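Local atomic coordinates of phosphoribosyl-AMP cyclohydrolase (Medicago truncatula, PDB entry 7BGM), a protein that probably catalyses the second and third steps of histidine biosynthesis, hydrolysing phosphoribosyl-ATP to phosphoribosyl-AMP and diphosphate and then opening the adenine ring. Residues A[26-31]-A[207-212]; A[51-56]-A[86-91]. All coordinates share one frame; numbering follows the deposited sequence.

Contact 1. Residues A[26-31]-A[207-212]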
ATOM      1  N   VAL A  26      -0.246  -2.989   7.461  1.00 21.36           N
ATOM      2  CA  VAL A  26      -0.038  -4.370   6.997  1.00 20.46           C
ATOM      3  C   VAL A  26      -1.146  -4.843   6.057  1.00 22.44           C
ATOM      4  O   VAL A  26      -0.915  -5.705   5.182  1.00 20.69           O
ATOM      5  CB  VAL A  26       0.084  -5.312   8.212  1.00 21.33           C
ATOM      6  CG1 VAL A  26      -1.217  -5.367   9.006  1.00 22.43           C
ATOM      7  CG2 VAL A  26       0.514  -6.749   7.746  1.00 25.65           C
ATOM      8  N   ASP A  27      -2.367  -4.310   6.223  1.00 21.81           N
ATOM      9  CA  ASP A  27      -3.479  -4.784   5.402  1.00 20.98           C
ATOM     10  C   ASP A  27      -3.610  -4.002   4.101  1.00 21.81           C
ATOM     11  O   ASP A  27      -4.025  -4.572   3.087  1.00 24.93           O
ATOM     12  CB  ASP A  27      -4.798  -4.712   6.173  1.00 22.33           C
ATOM     13  CG  ASP A  27      -4.947  -5.844   7.195  1.00 26.13           C
ATOM     14  OD1 ASP A  27      -4.462  -6.981   6.927  1.00 28.11           O
ATOM     15  OD2 ASP A  27      -5.582  -5.626   8.251  1.00 27.34           O
ATOM     16  N   THR A  28      -3.260  -2.706   4.078  1.00 22.18           N
ATOM     17  CA  THR A  28      -3.549  -1.899   2.889  1.00 21.43           C
ATOM     18  C   THR A  28      -2.328  -1.363   2.182  1.00 21.06           C
ATOM     19  O   THR A  28      -2.431  -1.027   0.984  1.00 22.42           O
ATOM     20  CB  THR A  28      -4.396  -0.684   3.246  1.00 22.37           C
ATOM     21  OG1 THR A  28      -3.610   0.206   4.062  1.00 21.57           O
ATOM     22  CG2 THR A  28      -5.637  -1.123   3.978  1.00 22.93           C
ATOM     23  N   GLY A  29      -1.208  -1.199   2.893  1.00 20.77           N
ATOM     24  CA  GLY A  29      -0.021  -0.575   2.317  1.00 21.71           C
ATOM     25  C   GLY A  29       0.077   0.932   2.517  1.00 20.79           C
ATOM     26  O   GLY A  29       1.107   1.493   2.183  1.00 20.40           O
ATOM     27  N   ALA A  30      -0.921   1.592   3.108  1.00 20.65           N
ATOM     28  CA  ALA A  30      -0.794   3.016   3.391  1.00 21.38           C
ATOM     29  C   ALA A  30       0.389   3.273   4.307  1.00 20.40           C
ATOM     30  O   ALA A  30       0.596   2.557   5.304  1.00 20.82           O
ATOM     31  CB  ALA A  30      -2.080   3.531   4.057  1.00 20.67           C
ATOM     32  N   ILE A  31       1.174   4.302   3.976  1.00 17.84           N
ATOM     33  CA  ILE A  31       2.230   4.729   4.880  1.00 19.47           C
ATOM     34  C   ILE A  31       1.591   5.559   5.990  1.00 19.05           C
ATOM     35  O   ILE A  31       0.925   6.572   5.721  1.00 21.74           O
ATOM     36  CB  ILE A  31       3.301   5.520   4.138  1.00 17.98           C
ATOM     37  CG1 ILE A  31       3.975   4.588   3.075  1.00 18.32           C
ATOM     38  CG2 ILE A  31       4.336   6.095   5.104  1.00 19.81           C
ATOM     39  CD1 ILE A  31       4.852   5.296   2.043  1.00 20.95           C
ATOM     40  N   LYS A 207     -15.389  -1.339   4.586  1.00 30.17           N
ATOM     41  CA  LYS A 207     -14.128  -0.870   4.020  1.00 29.16           C
ATOM     42  C   LYS A 207     -13.317  -2.027   3.428  1.00 30.04           C
ATOM     43  O   LYS A 207     -13.290  -3.136   3.965  1.00 29.77           O
ATOM     44  CB  LYS A 207     -13.304  -0.178   5.100  1.00 30.81           C
ATOM     45  CG  LYS A 207     -14.016   0.988   5.737  1.00 37.47           C
ATOM     46  CD  LYS A 207     -13.738   2.255   5.011  1.00 42.82           C
ATOM     47  CE  LYS A 207     -12.238   2.574   5.180  1.00 47.67           C
ATOM     48  NZ  LYS A 207     -11.866   3.991   5.153  1.00 54.23           N
ATOM     49  N   VAL A 208     -12.623  -1.745   2.321  1.00 29.63           N
ATOM     50  CA  VAL A 208     -11.701  -2.721   1.730  1.00 27.82           C
ATOM     51  C   VAL A 208     -10.728  -3.258   2.781  1.00 26.77           C
ATOM     52  O   VAL A 208     -10.427  -4.459   2.821  1.00 27.24           O
ATOM     53  CB  VAL A 208     -10.939  -2.076   0.551  1.00 29.73           C
ATOM     54  CG1 VAL A 208      -9.716  -2.931   0.132  1.00 30.18           C
ATOM     55  CG2 VAL A 208     -11.879  -1.844  -0.639  1.00 31.92           C
ATOM     56  N   GLU A 209     -10.190  -2.366   3.623  1.00 25.22           N
ATOM     57  CA  GLU A 209      -9.273  -2.783   4.694  1.00 24.72           C
ATOM     58  C   GLU A 209      -9.883  -3.874   5.583  1.00 25.93           C
ATOM     59  O   GLU A 209      -9.177  -4.803   6.015  1.00 26.21           O
ATOM     60  CB  GLU A 209      -8.852  -1.571   5.532  1.00 26.88           C
ATOM     61  CG  GLU A 209      -7.975  -1.958   6.718  1.00 26.42           C
ATOM     62  CD  GLU A 209      -7.387  -0.751   7.469  1.00 29.36           C
ATOM     63  OE1 GLU A 209      -7.830   0.397   7.198  1.00 30.31           O
ATOM     64  OE2 GLU A 209      -6.532  -0.985   8.368  1.00 28.35           O
ATOM     65  N   GLU A 210     -11.196  -3.781   5.869  1.00 28.12           N
ATOM     66  CA  GLU A 210     -11.860  -4.804   6.692  1.00 29.26           C
ATOM     67  C   GLU A 210     -11.908  -6.138   5.970  1.00 25.61           C
ATOM     68  O   GLU A 210     -11.763  -7.197   6.595  1.00 28.11           O
ATOM     69  CB  GLU A 210     -13.265  -4.343   7.075  1.00 30.90           C
ATOM     70  CG  GLU A 210     -13.211  -3.137   8.002  1.00 37.00           C
ATOM     71  CD  GLU A 210     -14.534  -2.403   8.215  1.00 41.69           C
ATOM     72  OE1 GLU A 210     -15.401  -2.387   7.327  1.00 41.16           O
ATOM     73  OE2 GLU A 210     -14.675  -1.797   9.294  1.00 51.33           O
ATOM     74  N   VAL A 211     -12.096  -6.102   4.653  1.00 26.89           N
ATOM     75  CA  VAL A 211     -12.096  -7.328   3.859  1.00 26.91           C
ATOM     76  C   VAL A 211     -10.710  -7.961   3.883  1.00 27.16           C
ATOM     77  O   VAL A 211     -10.560  -9.173   4.083  1.00 28.95           O
ATOM     78  CB  VAL A 211     -12.558  -7.028   2.421  1.00 28.34           C
ATOM     79  CG1 VAL A 211     -12.471  -8.319   1.531  1.00 28.79           C
ATOM     80  CG2 VAL A 211     -13.995  -6.455   2.420  1.00 28.58           C
ATOM     81  N   LEU A 212      -9.662  -7.139   3.728  1.00 26.94           N
ATOM     82  CA  LEU A 212      -8.314  -7.693   3.701  1.00 27.25           C
ATOM     83  C   LEU A 212      -7.891  -8.217   5.075  1.00 27.08           C
ATOM     84  O   LEU A 212      -7.131  -9.187   5.159  1.00 31.53           O
ATOM     85  CB  LEU A 212      -7.326  -6.630   3.184  1.00 26.34           C
ATOM     86  CG  LEU A 212      -7.568  -6.176   1.735  1.00 25.07           C
ATOM     87  CD1 LEU A 212      -6.552  -5.179   1.172  1.00 25.29           C
ATOM     88  CD2 LEU A 212      -7.661  -7.404   0.812  1.00 28.78           C
TER
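The methyl of Thr28 lies against the aliphatic stem of Glu209, with CG2 of Thr28 3.6 Å from CB of Glu209 and 3.7 Å from its CG. Threonine suits the place because its two branches do different work: while CG2 packs, OG1 accepts a nearly straight bond from the backbone N of Ala30 (3.2 Å), an ST turn that shapes the bend. Glu209 runs out extended, CG anti to the backbone N (chi1 176°), which carries its carboxylate past the methyl. A turn further along the helix, Leu212 brings CD1 to 3.2 Å from the carbonyl O of Asp27, and the CB atoms of Asp27 and Leu212 are 4.4 Å apart. Like charges come close here, Asp27 OD2 and Glu209 OE2 lying 4.7 Å apart, but both oxygens form salt bridges with Lys91, which probably offsets their repulsion. OD1 of Asp27 forms a salt bridge with Arg216 of its own chain and a hydrogen bond with Ser127 of the second subunit. The buried contact thus sets the turn linking strands 19-25 and 31-37 against the start of helix 208-218, with Tyr129 of helix 127-140 touching both Thr28 and Leu212.

Contact 2. Residues A[51-56]-A[86-91]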
ATOM      1  N   ALA A  51       5.062  -0.101  17.548  1.00 25.07           N
ATOM      2  CA  ALA A  51       6.002   0.771  16.834  1.00 23.16           C
ATOM      3  C   ALA A  51       6.593   1.815  17.775  1.00 22.67           C
ATOM      4  O   ALA A  51       5.861   2.630  18.350  1.00 23.48           O
ATOM      5  CB  ALA A  51       5.317   1.470  15.642  1.00 22.57           C
ATOM      6  N   THR A  52       7.927   1.826  17.887  1.00 22.65           N
ATOM      7  CA  THR A  52       8.653   2.679  18.820  1.00 25.45           C
ATOM      8  C   THR A  52       9.747   3.419  18.067  1.00 25.54           C
ATOM      9  O   THR A  52      10.415   2.845  17.192  1.00 24.21           O
ATOM     10  CB  THR A  52       9.226   1.825  19.968  1.00 26.07           C
ATOM     11  OG1 THR A  52       8.145   1.173  20.640  1.00 28.69           O
ATOM     12  CG2 THR A  52       9.975   2.685  20.975  1.00 28.62           C
ATOM     13  N   PHE A  53       9.935   4.692  18.429  1.00 24.53           N
ATOM     14  CA  PHE A  53      10.773   5.628  17.688  1.00 23.72           C
ATOM     15  C   PHE A  53      11.674   6.358  18.662  1.00 25.98           C
ATOM     16  O   PHE A  53      11.493   6.294  19.884  1.00 29.01           O
ATOM     17  CB  PHE A  53       9.927   6.656  16.905  1.00 22.62           C
ATOM     18  CG  PHE A  53       8.997   6.030  15.908  1.00 24.52           C
ATOM     19  CD1 PHE A  53       9.416   5.776  14.597  1.00 23.20           C
ATOM     20  CD2 PHE A  53       7.703   5.687  16.281  1.00 23.36           C
ATOM     21  CE1 PHE A  53       8.553   5.155  13.673  1.00 23.43           C
ATOM     22  CE2 PHE A  53       6.838   5.083  15.381  1.00 22.76           C
ATOM     23  CZ  PHE A  53       7.246   4.836  14.052  1.00 23.28           C
ATOM     24  N   TYR A  54      12.642   7.074  18.109  1.00 26.33           N
ATOM     25  CA  TYR A  54      13.440   8.035  18.871  1.00 28.02           C
ATOM     26  C   TYR A  54      13.128   9.441  18.380  1.00 32.02           C
ATOM     27  O   TYR A  54      13.266   9.722  17.187  1.00 33.34           O
ATOM     28  CB  TYR A  54      14.921   7.747  18.699  1.00 26.54           C
ATOM     29  CG  TYR A  54      15.841   8.650  19.481  1.00 33.89           C
ATOM     30  CD1 TYR A  54      16.099   8.410  20.828  1.00 37.97           C
ATOM     31  CD2 TYR A  54      16.467   9.728  18.871  1.00 38.61           C
ATOM     32  CE1 TYR A  54      16.951   9.226  21.545  1.00 43.01           C
ATOM     33  CE2 TYR A  54      17.334  10.558  19.593  1.00 40.46           C
ATOM     34  CZ  TYR A  54      17.559  10.297  20.924  1.00 45.72           C
ATOM     35  OH  TYR A  54      18.415  11.104  21.641  1.00 51.58           O
ATOM     36  N   SER A  55      12.742  10.328  19.290  1.00 35.96           N
ATOM     37  CA  SER A  55      12.463  11.719  18.924  1.00 40.51           C
ATOM     38  C   SER A  55      13.762  12.521  18.925  1.00 43.26           C
ATOM     39  O   SER A  55      14.430  12.626  19.958  1.00 41.93           O
ATOM     40  CB  SER A  55      11.444  12.351  19.873  1.00 43.42           C
ATOM     41  OG  SER A  55      11.459  13.778  19.781  1.00 45.00           O
ATOM     42  N   ARG A  56      14.122  13.082  17.767  1.00 43.81           N
ATOM     43  CA  ARG A  56      15.316  13.921  17.709  1.00 50.11           C
ATOM     44  C   ARG A  56      15.147  15.182  18.547  1.00 54.73           C
ATOM     45  O   ARG A  56      16.085  15.604  19.235  1.00 57.43           O
ATOM     46  CB  ARG A  56      15.646  14.271  16.257  1.00 51.20           C
ATOM     47  CG  ARG A  56      16.006  13.042  15.424  1.00 53.05           C
ATOM     48  CD  ARG A  56      16.250  13.384  13.963  1.00 55.81           C
ATOM     49  NE  ARG A  56      15.057  13.945  13.328  1.00 57.79           N
ATOM     50  CZ  ARG A  56      15.033  14.449  12.098  1.00 59.51           C
ATOM     51  NH1 ARG A  56      16.140  14.453  11.366  1.00 58.87           N
ATOM     52  NH2 ARG A  56      13.902  14.941  11.598  1.00 57.33           N
ATOM     53  N   ILE A  86      14.091   1.120   7.719  1.00 19.59           N
ATOM     54  CA  ILE A  86      13.321   0.069   8.372  1.00 20.73           C
ATOM     55  C   ILE A  86      11.859   0.296   8.082  1.00 21.40           C
ATOM     56  O   ILE A  86      11.385   1.427   8.226  1.00 24.30           O
ATOM     57  CB  ILE A  86      13.557   0.097   9.891  1.00 22.47           C
ATOM     58  CG1 ILE A  86      15.067  -0.066  10.142  1.00 25.64           C
ATOM     59  CG2 ILE A  86      12.710  -0.956  10.576  1.00 27.81           C
ATOM     60  CD1 ILE A  86      15.483   0.088  11.608  1.00 28.12           C
ATOM     61  N   ILE A  87      11.126  -0.777   7.717  1.00 19.65           N
ATOM     62  CA  ILE A  87       9.668  -0.744   7.720  1.00 22.88           C
ATOM     63  C   ILE A  87       9.168  -1.477   8.943  1.00 20.56           C
ATOM     64  O   ILE A  87       9.528  -2.648   9.189  1.00 20.34           O
ATOM     65  CB  ILE A  87       9.041  -1.356   6.453  1.00 23.09           C
ATOM     66  CG1 ILE A  87       9.500  -0.608   5.187  1.00 22.07           C
ATOM     67  CG2 ILE A  87       7.483  -1.293   6.599  1.00 22.63           C
ATOM     68  CD1 ILE A  87       8.981  -1.227   3.878  1.00 22.80           C
ATOM     69  N   TYR A  88       8.306  -0.789   9.713  1.00 17.77           N
ATOM     70  CA  TYR A  88       7.468  -1.415  10.728  1.00 21.20           C
ATOM     71  C   TYR A  88       6.131  -1.725  10.071  1.00 21.39           C
ATOM     72  O   TYR A  88       5.323  -0.814   9.831  1.00 21.83           O
ATOM     73  CB  TYR A  88       7.240  -0.469  11.908  1.00 21.63           C
ATOM     74  CG  TYR A  88       8.416  -0.067  12.722  1.00 20.42           C
ATOM     75  CD1 TYR A  88       9.577  -0.857  12.815  1.00 23.32           C
ATOM     76  CD2 TYR A  88       8.341   1.094  13.491  1.00 21.09           C
ATOM     77  CE1 TYR A  88      10.630  -0.460  13.636  1.00 25.02           C
ATOM     78  CE2 TYR A  88       9.383   1.496  14.307  1.00 21.51           C
ATOM     79  CZ  TYR A  88      10.520   0.716  14.394  1.00 24.24           C
ATOM     80  OH  TYR A  88      11.529   1.145  15.245  1.00 23.59           O
ATOM     81  N   LEU A  89       5.887  -2.990   9.761  1.00 20.55           N
ATOM     82  CA  LEU A  89       4.657  -3.377   9.072  1.00 21.15           C
ATOM     83  C   LEU A  89       3.635  -3.803  10.118  1.00 21.51           C
ATOM     84  O   LEU A  89       3.865  -4.768  10.847  1.00 23.59           O
ATOM     85  CB  LEU A  89       4.951  -4.493   8.084  1.00 22.63           C
ATOM     86  CG  LEU A  89       3.917  -4.779   7.001  1.00 23.75           C
ATOM     87  CD1 LEU A  89       3.729  -3.609   6.045  1.00 20.88           C
ATOM     88  CD2 LEU A  89       4.325  -6.043   6.230  1.00 24.12           C
ATOM     89  N   GLY A  90       2.528  -3.056  10.232  1.00 20.82           N
ATOM     90  CA  GLY A  90       1.662  -3.263  11.379  1.00 23.03           C
ATOM     91  C   GLY A  90       0.245  -2.773  11.191  1.00 24.35           C
ATOM     92  O   GLY A  90      -0.105  -2.186  10.171  1.00 22.62           O
ATOM     93  N   LYS A  91      -0.575  -3.017  12.218  1.00 25.06           N
ATOM     94  CA  LYS A  91      -1.993  -2.718  12.194  1.00 22.74           C
ATOM     95  C   LYS A  91      -2.270  -1.588  13.175  1.00 20.89           C
ATOM     96  O   LYS A  91      -2.074  -1.778  14.388  1.00 24.05           O
ATOM     97  CB  LYS A  91      -2.816  -3.963  12.567  1.00 26.64           C
ATOM     98  CG  LYS A  91      -4.359  -3.772  12.471  1.00 26.36           C
ATOM     99  CD  LYS A  91      -4.821  -3.704  10.989  1.00 26.47           C
ATOM    100  CE  LYS A  91      -6.336  -3.622  10.856  1.00 29.00           C
ATOM    101  NZ  LYS A  91      -6.813  -3.537   9.460  1.00 26.97           N
TER
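The backbones of 51-56 and 86-91 stay apart, their nearest CA atoms, those of Ala51 and Tyr88, being 6.6 Å from each other, and no backbone hydrogen bond joins them. Tyr88 bridges the gap. With CG anti to its carbonyl carbon (chi1 -64°), the ring spans the distance to strand 52-55, and OH donates to the carbonyl O of Thr52 at 2.8 Å. The C=O...donor angle of 168° puts the hydroxyl almost straight ahead of the carbonyl, whose oxygen lies near the ring plane at the edge. Ala51 adds a small apolar contact, its CB 3.7 Å from Tyr88 CD2; its short side chain suits this close approach. Phe53 brings the far end of its ring in: Tyr88 CE2 sits over one of its faces, 3.8 Å from CE1 of Phe53, and the planes are inclined at 57°. Tyrosine suits the position by pairing an apolar ring with a polar tip among buried residues. Were Tyr88 cut back to an alanine, the Thr52 carbonyl would probably lose this donor and a gap would open beside Ala51 and Phe53. Ala21 touches both rings, while Val42 and Thr45 of helix 39-48 pack on Tyr88. This is side-chain packing between strand 52-55, which pairs with 60-63, and strand 85-92 in the cyclohydrolase region; Phe53 also borders Met33 and Trp62, residues that bind AMP in this protein.

In the fold
Both contacts are buried, but contact 2 lies wholly within the cyclohydrolase region, whereas contact 1 joins the turn after strand 19-25 to a helix in the pyrophosphohydrolase range. Contact 2 is nested in the loop that contact 1 closes, and their centres are about 18 Å apart. Strand 85-92 links them: it supplies Tyr88 to contact 2, then runs on into contact 1 through Lys91. Their chemistry follows their place, aromatic packing with one hydrogen bond between two strands, against aliphatic packing flanked by charges where the two enzymatic regions meet. Both reach the second subunit, contact 1 through more of its residues.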